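Local coordinates for embryonic developmental protein tofu-6 (Caenorhabditis elegans, PDB 7OCX) that pairs with PID-3 through its RNA recognition motif domain and probably acts in piRNA (21U-RNA) biogenesis within the PETISCO complex, at residues Val62-Met65 / Asp69-Glu72. Residues are numbered along the deposited sequence; the frame is centred on the assembly and turned at random.
Sequences VNMM and DADE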
ATOM      1  N   VAL C  62      -9.589 -11.549 -18.589  1.00 35.01           N
ATOM      2  CA  VAL C  62      -8.809 -11.595 -17.362  1.00 32.76           C
ATOM      3  C   VAL C  62      -7.952 -10.343 -17.302  1.00 36.12           C
ATOM      4  O   VAL C  62      -7.300 -10.002 -18.289  1.00 39.61           O
ATOM      5  CB  VAL C  62      -7.904 -12.839 -17.291  1.00 37.88           C
ATOM      6  CG1 VAL C  62      -7.029 -12.776 -16.060  1.00 39.35           C
ATOM      7  CG2 VAL C  62      -8.737 -14.068 -17.246  1.00 41.14           C
ATOM      8  N   ASN C  63      -7.944  -9.666 -16.148  1.00 34.44           N
ATOM      9  CA  ASN C  63      -7.055  -8.533 -15.922  0.58 33.51           C
ATOM     10  C   ASN C  63      -6.145  -8.907 -14.758  1.00 35.39           C
ATOM     11  O   ASN C  63      -6.632  -9.260 -13.676  1.00 32.22           O
ATOM     12  CB  ASN C  63      -7.854  -7.239 -15.661  0.58 38.30           C
ATOM     13  CG  ASN C  63      -6.992  -5.986 -15.801  0.58 40.41           C
ATOM     14  OD1 ASN C  63      -6.742  -5.538 -16.926  0.58 40.52           O
ATOM     15  ND2 ASN C  63      -6.631  -5.352 -14.686  0.58 46.86           N
ATOM     16  N   MET C  64      -4.837  -8.835 -14.983  1.00 34.98           N
ATOM     17  CA  MET C  64      -3.917  -9.084 -13.893  1.00 36.46           C
ATOM     18  C   MET C  64      -3.807  -7.846 -13.011  1.00 31.97           C
ATOM     19  O   MET C  64      -4.179  -6.735 -13.394  1.00 34.60           O
ATOM     20  CB  MET C  64      -2.549  -9.504 -14.411  1.00 37.07           C
ATOM     21  CG  MET C  64      -2.522 -10.711 -15.337  1.00 37.17           C
ATOM     22  SD  MET C  64      -3.279 -12.172 -14.663  1.00 35.88           S
ATOM     23  CE  MET C  64      -2.021 -12.691 -13.476  1.00 39.07           C
ATOM     24  N   MET C  65      -3.319  -8.054 -11.795  1.00 31.58           N
ATOM     25  CA  MET C  65      -3.202  -6.936 -10.870  1.00 32.96           C
ATOM     26  C   MET C  65      -2.136  -5.942 -11.308  1.00 40.45           C
ATOM     27  O   MET C  65      -2.194  -4.770 -10.915  1.00 38.11           O
ATOM     28  CB  MET C  65      -2.891  -7.451  -9.467  1.00 33.53           C
ATOM     29  CG  MET C  65      -2.944  -6.353  -8.459  1.00 42.92           C
ATOM     30  SD  MET C  65      -4.568  -5.818  -7.942  1.00 56.20           S
ATOM     31  CE  MET C  65      -5.525  -7.330  -7.929  1.00 37.41           C
ATOM     32  N   ASP C  69       2.664  -8.901 -13.627  1.00 48.19           N
ATOM     33  CA  ASP C  69       1.950 -10.184 -13.658  1.00 44.93           C
ATOM     34  C   ASP C  69       1.550 -10.557 -15.079  1.00 49.58           C
ATOM     35  O   ASP C  69       1.661 -11.723 -15.483  1.00 50.08           O
ATOM     36  CB  ASP C  69       0.693 -10.125 -12.791  1.00 49.67           C
ATOM     37  CG  ASP C  69       0.980  -9.924 -11.320  1.00 50.12           C
ATOM     38  OD1 ASP C  69       2.043 -10.377 -10.853  1.00 47.52           O
ATOM     39  OD2 ASP C  69       0.128  -9.288 -10.647  1.00 51.68           O
ATOM     40  N   ALA C  70       1.017  -9.587 -15.830  1.00 42.64           N
ATOM     41  CA  ALA C  70       0.604  -9.833 -17.207  1.00 42.72           C
ATOM     42  C   ALA C  70       1.785 -10.193 -18.091  1.00 48.16           C
ATOM     43  O   ALA C  70       1.636 -10.978 -19.036  1.00 49.32           O
ATOM     44  CB  ALA C  70      -0.105  -8.599 -17.767  1.00 40.87           C
ATOM     45  N   ASP C  71       2.961  -9.619 -17.819  1.00 47.68           N
ATOM     46  CA  ASP C  71       4.150 -10.017 -18.564  1.00 56.60           C
ATOM     47  C   ASP C  71       4.544 -11.462 -18.250  1.00 54.65           C
ATOM     48  O   ASP C  71       4.955 -12.203 -19.153  1.00 60.48           O
ATOM     49  CB  ASP C  71       5.322  -9.069 -18.280  1.00 57.20           C
ATOM     50  CG  ASP C  71       5.167  -7.714 -18.971  1.00 59.17           C
ATOM     51  OD1 ASP C  71       4.343  -7.606 -19.907  1.00 56.08           O
ATOM     52  OD2 ASP C  71       5.934  -6.786 -18.661  1.00 58.48           O
ATOM     53  N   GLU C  72       4.429 -11.885 -16.979  1.00 59.66           N
ATOM     54  CA  GLU C  72       4.708 -13.287 -16.651  1.00 64.98           C
ATOM     55  C   GLU C  72       3.736 -14.235 -17.347  1.00 65.03           C
ATOM     56  O   GLU C  72       4.089 -15.386 -17.627  1.00 69.03           O
ATOM     57  CB  GLU C  72       4.668 -13.529 -15.135  1.00 68.30           C
ATOM     58  CG  GLU C  72       5.651 -12.702 -14.299  1.00 80.25           C
ATOM     59  CD  GLU C  72       6.896 -13.495 -13.880  1.00 99.99           C
ATOM     60  OE1 GLU C  72       7.964 -12.875 -13.694  1.00 95.43           O
ATOM     61  OE2 GLU C  72       6.801 -14.731 -13.707  1.00 95.00           O
TER
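In this RNA recognition motif, the end of strand 57-64 meets the first turn of helix 67-75, the second helix of the fold, across the short connection between them, with Met-64 touching Asp-69. These two residues carry most of the contact; Met-64 aims its CB at the helix, and CA of Met-64 stands 5.7 Å from CA of Ala-70. The CG of Met-64, anti to the carbonyl carbon (chi1 -56°), lies against the backbone of Ala-70, 3.7 Å from N of Ala-70, and 4.0 Å from the methyl CB of that residue. Further bends at chi2 and chi3 curl the thioether back, bringing CE of Met-64 to 3.8 Å from CB of Asp-69. That same CB of Asp-69 also packs on CB of Met-64 at 3.7 Å, so the methionine touches it at both ends of its side chain. OD2 of Asp-69 approaches CB of Met-65 at 3.7 Å. Phe-19 of the neighbouring strand 18-25 touches both Met-64 and Ala-70. Met-65, whose side-chain end leads away from the helix, packs on Gln-58 of a PID-3 chain. The direct contact between strand end and helix is van der Waals packing; hydrogen bonds belong to the adjoining chain, where OG of Ser-66 bonds to the backbone N of Asp-69 and OD2 of Asp-69 is also satisfied, holding the polar end of Asp-69 there while its CB meets the methionine.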